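Local coordinates for HpcH/HpaI aldolase/citrate lyase family protein (Burkholderia cenocepacia, PDB 4MF4) that is a TIM-barrel protein of the HpcH/HpaI aldolase/citrate lyase family, found here as an assembly of six chains, at residues R214-G219 and A242-I247; R95-G100 and G132-A137; A58-D61 and S67-R70. All coordinates share one frame; numbering follows the deposited sequence. Where two conformers were deposited one is given.

Interaction 1. Residues R214-G219 and A242-I247; sequences RVLAAG and AGYRLI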
loop_
_atom_site.group_PDB
_atom_site.type_symbol
_atom_site.label_atom_id
_atom_site.label_comp_id
_atom_site.label_asym_id
_atom_site.label_seq_id
_atom_site.Cartn_x
_atom_site.Cartn_y
_atom_site.Cartn_z
ATOM N N ARG A 214 -31.434 13.864 -28.452
ATOM C CA ARG A 214 -32.294 14.564 -27.506
ATOM C C ARG A 214 -31.533 15.199 -26.361
ATOM O O ARG A 214 -31.811 16.336 -25.983
ATOM C CB ARG A 214 -33.431 13.674 -26.957
ATOM C CG ARG A 214 -34.412 14.457 -26.094
ATOM C CD ARG A 214 -35.613 13.625 -25.680
ATOM N NE ARG A 214 -36.354 14.226 -24.566
ATOM C CZ ARG A 214 -37.407 13.662 -23.986
ATOM N NH1 ARG A 214 -37.858 12.479 -24.390
ATOM N NH2 ARG A 214 -38.020 14.288 -23.008
ATOM N N VAL A 215 -30.561 14.480 -25.810
ATOM C CA VAL A 215 -29.812 14.988 -24.672
ATOM C C VAL A 215 -28.979 16.209 -25.096
ATOM O O VAL A 215 -28.955 17.258 -24.434
ATOM C CB VAL A 215 -28.878 13.868 -24.096
ATOM C CG1 VAL A 215 -27.976 14.436 -23.028
ATOM C CG2 VAL A 215 -29.699 12.728 -23.515
ATOM N N LEU A 216 -28.257 16.061 -26.198
ATOM C CA LEU A 216 -27.497 17.199 -26.765
ATOM C C LEU A 216 -28.376 18.436 -27.013
ATOM O O LEU A 216 -27.986 19.578 -26.693
ATOM C CB LEU A 216 -26.815 16.758 -28.068
ATOM C CG LEU A 216 -26.078 17.826 -28.895
ATOM C CD1 LEU A 216 -24.935 18.380 -28.049
ATOM C CD2 LEU A 216 -25.537 17.258 -30.197
ATOM N N ALA A 217 -29.553 18.216 -27.603
ATOM C CA ALA A 217 -30.464 19.311 -27.944
ATOM C C ALA A 217 -30.983 19.949 -26.693
ATOM O O ALA A 217 -31.122 21.179 -26.605
ATOM C CB ALA A 217 -31.613 18.803 -28.802
ATOM N N ALA A 218 -31.267 19.124 -25.691
ATOM C CA ALA A 218 -31.698 19.691 -24.396
ATOM C C ALA A 218 -30.664 20.640 -23.810
ATOM O O ALA A 218 -30.980 21.712 -23.290
ATOM C CB ALA A 218 -32.044 18.595 -23.412
ATOM N N GLY A 219 -29.410 20.217 -23.852
ATOM C CA GLY A 219 -28.331 21.027 -23.374
ATOM C C GLY A 219 -28.264 22.350 -24.112
ATOM O O GLY A 219 -28.194 23.393 -23.475
ATOM N N ALA A 242 -20.998 17.922 -34.029
ATOM C CA ALA A 242 -22.385 18.003 -33.630
ATOM C C ALA A 242 -22.655 19.036 -32.529
ATOM O O ALA A 242 -23.797 19.407 -32.319
ATOM C CB ALA A 242 -22.916 16.621 -33.213
ATOM N N GLY A 243 -21.629 19.480 -31.814
ATOM C CA GLY A 243 -21.788 20.511 -30.799
ATOM C C GLY A 243 -21.601 20.083 -29.351
ATOM O O GLY A 243 -21.860 20.854 -28.443
ATOM N N TYR A 244 -21.222 18.828 -29.129
ATOM C CA TYR A 244 -20.782 18.438 -27.823
ATOM C C TYR A 244 -19.531 19.263 -27.460
ATOM O O TYR A 244 -18.665 19.496 -28.314
ATOM C CB TYR A 244 -20.396 16.964 -27.789
ATOM C CG TYR A 244 -21.550 16.005 -27.894
ATOM C CD1 TYR A 244 -22.230 15.542 -26.741
ATOM C CD2 TYR A 244 -21.986 15.568 -29.141
ATOM C CE1 TYR A 244 -23.316 14.664 -26.848
ATOM C CE2 TYR A 244 -23.036 14.685 -29.251
ATOM C CZ TYR A 244 -23.704 14.244 -28.109
ATOM O OH TYR A 244 -24.740 13.357 -28.269
ATOM N N ARG A 245 -19.429 19.649 -26.193
ATOM C CA ARG A 245 -18.275 20.408 -25.670
ATOM C C ARG A 245 -17.286 19.587 -24.788
ATOM O O ARG A 245 -16.048 19.587 -25.035
ATOM C CB ARG A 245 -18.781 21.624 -24.950
ATOM C CG ARG A 245 -19.393 22.627 -25.938
ATOM C CD ARG A 245 -19.701 23.911 -25.262
ATOM N NE ARG A 245 -18.443 24.497 -24.800
ATOM C CZ ARG A 245 -18.284 25.121 -23.647
ATOM N NH1 ARG A 245 -19.301 25.255 -22.795
ATOM N NH2 ARG A 245 -17.094 25.578 -23.329
ATOM N N LEU A 246 -17.799 18.815 -23.831
ATOM C CA LEU A 246 -16.899 18.059 -22.943
ATOM C C LEU A 246 -16.715 16.651 -23.475
ATOM O O LEU A 246 -17.496 15.710 -23.161
ATOM C CB LEU A 246 -17.454 18.040 -21.530
ATOM C CG LEU A 246 -16.498 17.518 -20.469
ATOM C CD1 LEU A 246 -15.645 18.651 -19.907
ATOM C CD2 LEU A 246 -17.230 16.841 -19.353
ATOM N N ILE A 247 -15.685 16.487 -24.298
ATOM C CA ILE A 247 -15.519 15.279 -25.078
ATOM C C ILE A 247 -14.355 14.462 -24.522
ATOM O O ILE A 247 -13.240 14.977 -24.441
ATOM C CB ILE A 247 -15.252 15.610 -26.547
ATOM C CG1 ILE A 247 -16.459 16.336 -27.141
ATOM C CG2 ILE A 247 -14.992 14.324 -27.319
ATOM C CD1 ILE A 247 -16.274 16.816 -28.563
#
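With CG of Leu216 trans to the backbone N (chi1 174°) and CG of Tyr244 trans to the carbonyl carbon (chi1 -71°), the leucine and the tyrosine ring are brought together on the outside of a (beta/alpha)8 barrel. Leu216 projects from helix 206-222, and Tyr244 belongs to the turn that joins helix 233-242 to strand 246-251. The contact between them is CH-pi: Leu216 CD1 stands 4.0 Å from the centroid of the Tyr244 ring and only 5° off the ring normal, almost exactly above its centre. The other branch lies further out along the ring, Leu216 CD2 reaching Tyr244 CE2 at 3.7 Å, and Leu216 CB lies 4.0 Å from Tyr244 OH at the phenolic end. The leucine thus covers this face from its centre outward to the CE2 edge and the hydroxyl end.

The turn beneath is a Schellman motif. Gly243 leaves the end of helix 233-242 with positive phi, and Leu216 CD1 packs at 4.0 Å from Gly243 C. Val226, on the neighbouring strand 225-230, touches both Leu216 and Tyr244, while Tyr239 meets the tyrosine ring edge-to-face, so the pair fills the layer between the strands and two successive outer helices. The contact is apolar in character, yet one carbonyl lies at its margin: Ala242 O accepts a hydrogen bond from Lys220 NZ. Beside that oxygen, Leu216 CD2 comes within 3.5 Å of Ala242 O and 4.0 Å of Ala242 CB.

Interaction 2. Residues R95-G100 and G132-A137; sequences RALDAG and GLRGVA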
loop_
_atom_site.group_PDB
_atom_site.type_symbol
_atom_site.label_atom_id
_atom_site.label_comp_id
_atom_site.label_asym_id
_atom_site.label_seq_id
_atom_site.Cartn_x
_atom_site.Cartn_y
_atom_site.Cartn_z
ATOM N N ARG A 95 -15.946 12.317 0.730
ATOM C CA ARG A 95 -14.556 11.849 0.488
ATOM C C ARG A 95 -13.906 12.552 -0.739
ATOM O O ARG A 95 -12.783 13.037 -0.679
ATOM C CB ARG A 95 -14.502 10.340 0.304
ATOM C CG ARG A 95 -14.688 9.491 1.562
ATOM C CD ARG A 95 -13.635 9.700 2.606
ATOM N NE ARG A 95 -13.747 8.711 3.698
ATOM C CZ ARG A 95 -13.323 7.451 3.658
ATOM N NH1 ARG A 95 -12.795 6.923 2.543
ATOM N NH2 ARG A 95 -13.458 6.683 4.735
ATOM N N ALA A 96 -14.626 12.611 -1.844
ATOM C CA ALA A 96 -14.053 13.192 -3.063
ATOM C C ALA A 96 -13.834 14.707 -2.902
ATOM O O ALA A 96 -12.779 15.215 -3.221
ATOM C CB ALA A 96 -14.950 12.912 -4.242
ATOM N N LEU A 97 -14.807 15.410 -2.360
ATOM C CA LEU A 97 -14.655 16.852 -2.136
ATOM C C LEU A 97 -13.583 17.156 -1.103
ATOM O O LEU A 97 -12.745 18.066 -1.301
ATOM C CB LEU A 97 -15.979 17.492 -1.691
ATOM C CG LEU A 97 -17.088 17.535 -2.759
ATOM C CD1 LEU A 97 -18.300 18.159 -2.121
ATOM C CD2 LEU A 97 -16.719 18.264 -4.029
ATOM N N ASP A 98 -13.574 16.419 0.006
ATOM C CA ASP A 98 -12.516 16.657 0.980
ATOM C C ASP A 98 -11.073 16.457 0.428
ATOM O O ASP A 98 -10.151 17.149 0.841
ATOM C CB ASP A 98 -12.740 15.797 2.220
ATOM C CG ASP A 98 -13.911 16.295 3.089
ATOM O OD1 ASP A 98 -14.440 17.428 2.931
ATOM O OD2 ASP A 98 -14.273 15.529 4.001
ATOM N N ALA A 99 -10.899 15.516 -0.495
ATOM C CA ALA A 99 -9.618 15.199 -1.113
ATOM C C ALA A 99 -9.175 16.282 -2.117
ATOM O O ALA A 99 -8.028 16.273 -2.583
ATOM C CB ALA A 99 -9.685 13.855 -1.819
ATOM N N GLY A 100 -10.087 17.200 -2.434
ATOM C CA GLY A 100 -9.817 18.364 -3.248
ATOM C C GLY A 100 -10.340 18.296 -4.661
ATOM O O GLY A 100 -10.030 19.168 -5.438
ATOM N N GLY A 132 -28.109 23.158 1.430
ATOM C CA GLY A 132 -26.834 22.441 1.198
ATOM C C GLY A 132 -26.644 21.335 2.194
ATOM O O GLY A 132 -26.996 21.501 3.363
ATOM N N LEU A 133 -26.077 20.218 1.742
ATOM C CA LEU A 133 -25.852 19.080 2.611
ATOM C C LEU A 133 -24.372 18.745 2.816
ATOM O O LEU A 133 -24.052 17.771 3.496
ATOM C CB LEU A 133 -26.582 17.863 2.074
ATOM C CG LEU A 133 -28.101 17.859 2.163
ATOM C CD1 LEU A 133 -28.614 16.553 1.621
ATOM C CD2 LEU A 133 -28.599 18.048 3.595
ATOM N N ARG A 134 -23.473 19.567 2.284
ATOM C CA ARG A 134 -22.055 19.317 2.487
ATOM C C ARG A 134 -21.589 19.562 3.954
ATOM O O ARG A 134 -21.782 20.629 4.517
ATOM C CB ARG A 134 -21.197 20.135 1.530
ATOM C CG ARG A 134 -19.747 19.674 1.536
ATOM C CD ARG A 134 -18.852 20.489 0.635
ATOM N NE ARG A 134 -17.479 20.034 0.883
ATOM C CZ ARG A 134 -16.381 20.539 0.342
ATOM N NH1 ARG A 134 -16.446 21.494 -0.590
ATOM N NH2 ARG A 134 -15.203 20.003 0.699
ATOM N N GLY A 135 -20.923 18.554 4.515
ATOM C CA GLY A 135 -20.407 18.581 5.892
ATOM C C GLY A 135 -19.132 19.372 5.992
ATOM O O GLY A 135 -18.289 19.324 5.094
ATOM N N VAL A 136 -19.004 20.114 7.091
ATOM C CA VAL A 136 -17.946 21.066 7.305
ATOM C C VAL A 136 -16.773 20.402 8.042
ATOM O O VAL A 136 -16.941 19.849 9.127
ATOM C CB VAL A 136 -18.495 22.246 8.153
ATOM C CG1 VAL A 136 -17.410 23.234 8.472
ATOM C CG2 VAL A 136 -19.665 22.931 7.436
ATOM N N ALA A 137 -15.581 20.462 7.483
ATOM C CA ALA A 137 -14.397 20.103 8.242
ATOM C C ALA A 137 -13.236 20.940 7.687
ATOM O O ALA A 137 -12.913 20.860 6.485
ATOM C CB ALA A 137 -14.121 18.616 8.155
HETATM O O HOH W 1 -17.112 17.851 3.096
HETATM O O HOH W 2 -14.806 19.952 4.401
#
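Leu97 and Arg134 have CA atoms 9.1 Å apart, and Asp98 CA lies 8.3 Å from Ala137 CA, so side chains and water bridge the backbones. Helix 90-98 of the TIM barrel is followed by a Schellman motif at Gly100, whereas 132-137 runs without regular secondary structure in the long loop after helix 112-121.

Arg134 reaches across with CG trans to its backbone N (chi1 -168°) and the chain extended as far as NE. Leu97 covers one face of its guanidinium: Leu97 CB is 3.6 Å from Arg134 NH2, and Leu97 CD1 is 3.6 Å from Arg134 NE. Asp98 comes instead to the edge, near the guanidinium plane. Its salt bridge is long, with Arg134 NH2 donating weakly to Asp98 OD1 at 3.5 Å, and carboxylate and guanidinium are turned 38° apart. Stronger partners hold the two groups: Tyr151 OH bonds to Arg134 NH2, and His57 ND1 of the second subunit bonds to Asp98 OD2. The buried pair therefore lies at a subunit interface, where it links the helix end to the loop.

Water 2 joins Asp98 OD1 to Ala137 O. Water 1, in the guanidinium plane, accepts from Arg134 NE at 3.1 Å and sits 2.7 Å from Asp98 OD1.

Interaction 3. Residues A58-D61 and S67-R70; sequences APND and SQLR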
loop_
_atom_site.group_PDB
_atom_site.type_symbol
_atom_site.label_atom_id
_atom_site.label_comp_id
_atom_site.label_asym_id
_atom_site.label_seq_id
_atom_site.Cartn_x
_atom_site.Cartn_y
_atom_site.Cartn_z
ATOM N N ALA A 58 -13.459 1.731 -12.067
ATOM C CA ALA A 58 -12.039 1.405 -11.821
ATOM C C ALA A 58 -11.877 1.323 -10.318
ATOM O O ALA A 58 -12.645 1.956 -9.627
ATOM C CB ALA A 58 -11.157 2.464 -12.406
ATOM N N PRO A 59 -10.876 0.559 -9.800
ATOM C CA PRO A 59 -10.787 0.404 -8.358
ATOM C C PRO A 59 -10.005 1.548 -7.717
ATOM O O PRO A 59 -8.906 1.362 -7.247
ATOM C CB PRO A 59 -10.046 -0.929 -8.221
ATOM C CG PRO A 59 -9.099 -0.893 -9.351
ATOM C CD PRO A 59 -9.802 -0.175 -10.480
ATOM N N ASN A 60 -10.554 2.749 -7.771
ATOM C CA ASN A 60 -9.966 3.896 -7.141
ATOM C C ASN A 60 -10.769 4.258 -5.911
ATOM O O ASN A 60 -11.891 4.761 -5.998
ATOM C CB ASN A 60 -9.939 5.090 -8.103
ATOM C CG ASN A 60 -8.951 4.895 -9.212
ATOM O OD1 ASN A 60 -7.795 4.552 -8.957
ATOM N ND2 ASN A 60 -9.413 5.019 -10.456
ATOM N N ASP A 61 -10.185 3.986 -4.757
ATOM C CA ASP A 61 -10.786 4.402 -3.504
ATOM C C ASP A 61 -10.202 5.770 -3.014
ATOM O O ASP A 61 -9.443 6.426 -3.758
ATOM C CB ASP A 61 -10.661 3.249 -2.500
ATOM C CG ASP A 61 -11.699 2.101 -2.770
ATOM O OD1 ASP A 61 -12.732 2.310 -3.440
ATOM O OD2 ASP A 61 -11.506 0.973 -2.272
ATOM N N SER A 67 -3.975 10.449 -4.126
ATOM C CA SER A 67 -2.649 10.225 -4.685
ATOM C C SER A 67 -2.565 10.586 -6.207
ATOM O O SER A 67 -1.530 11.097 -6.678
ATOM C CB SER A 67 -2.232 8.780 -4.412
ATOM O OG SER A 67 -2.125 8.557 -3.001
ATOM N N GLN A 68 -3.643 10.328 -6.946
ATOM C CA GLN A 68 -3.739 10.744 -8.361
ATOM C C GLN A 68 -3.948 12.259 -8.513
ATOM O O GLN A 68 -3.375 12.904 -9.417
ATOM C CB GLN A 68 -4.770 9.965 -9.124
ATOM C CG GLN A 68 -4.230 8.602 -9.447
ATOM C CD GLN A 68 -5.316 7.655 -9.877
ATOM O OE1 GLN A 68 -5.784 7.719 -11.031
ATOM N NE2 GLN A 68 -5.708 6.758 -8.976
ATOM N N LEU A 69 -4.742 12.843 -7.644
ATOM C CA LEU A 69 -4.817 14.323 -7.643
ATOM C C LEU A 69 -3.457 14.989 -7.427
ATOM O O LEU A 69 -3.118 15.970 -8.076
ATOM C CB LEU A 69 -5.865 14.820 -6.643
ATOM C CG LEU A 69 -7.306 14.445 -7.018
ATOM C CD1 LEU A 69 -8.217 14.887 -5.856
ATOM C CD2 LEU A 69 -7.769 15.027 -8.342
ATOM N N ARG A 70 -2.706 14.490 -6.469
ATOM C CA ARG A 70 -1.413 15.027 -6.123
ATOM C C ARG A 70 -0.531 14.817 -7.294
ATOM O O ARG A 70 0.248 15.709 -7.657
ATOM C CB ARG A 70 -0.831 14.311 -4.871
ATOM C CG ARG A 70 -1.310 14.844 -3.551
ATOM C CD ARG A 70 -0.966 13.874 -2.430
ATOM N NE ARG A 70 -1.400 14.504 -1.236
ATOM C CZ ARG A 70 -2.011 13.906 -0.236
ATOM N NH1 ARG A 70 -2.242 12.582 -0.259
ATOM N NH2 ARG A 70 -2.380 14.668 0.777
HETATM O O HOH W 3 -7.201 5.839 -12.495
#
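Asn60 and Gln68 approach with their CA atoms 9.3 Å apart, the first in the loop that follows strand 50-54 and the second inside helix 62-73, with Pro59 at the centre of an inverse gamma turn just before Asn60. The two side chains span this gap and meet through their amides, crossing at about a right angle. Gln68 NE2 donates to Asn60 OD1 at 3.0 Å, with a fairly straight N-H...O angle of 159°. The bond is not symmetric in its use of the two groups. Asn60 OD1 lies practically in the amide plane of Gln68, as suits an N-H, but the donor sits well above the carbonyl plane of Asn60, 62° out of it, and so is not on a lone pair. The amide planes are correspondingly turned 63° against each other. Both side chains start with CG trans to the carbonyl carbon, and Gln68 then runs extended beyond CG, which carries its amide across to the loop.

A water closes the pair into a ring: water 3 accepts from Asn60 ND2 at 3.1 Å and lies 2.8 Å from Gln68 OE1, to which it can donate. Each polar atom of the two buried amides thus has a partner within bonding distance, and the direct and water-mediated bonds together restrain the rotation of both. Asn60 ND2 also bonds to Asp54 O, while Gln68 NE2 has a weak second bond to Asp64 O.

In the barrel, the bridge ties a beta-to-alpha loop to the second turn of the helix it leads into. Asn60 and Gln68 both pack on Ile53 of strand 50-54, Gln68 also rests on Asp37 and Ala40 of helix 37-43, and it packs against Arg63 of the third subunit.

From the N terminus the three contacts follow one another in series, none nested in or crossing another. Interaction 3 comes first and closes the shortest loop, holding the segment after strand 50-54 to the helix it leads into. Interaction 2 closes a longer one, spanning strand 103-106 and helix 112-121, and fastens the end of helix 90-98 to a long excursion at the subunit interface. These two touch, Leu69 CD1 packing 3.6 Å from Ala99 O. Interaction 1, late in the chain, closes a loop holding strand 225-230 and helix 233-242, joining helix 206-222 to the approach to the last barrel strand. It lies across the chain's centre from the others, 28 to 29 Å away between centres.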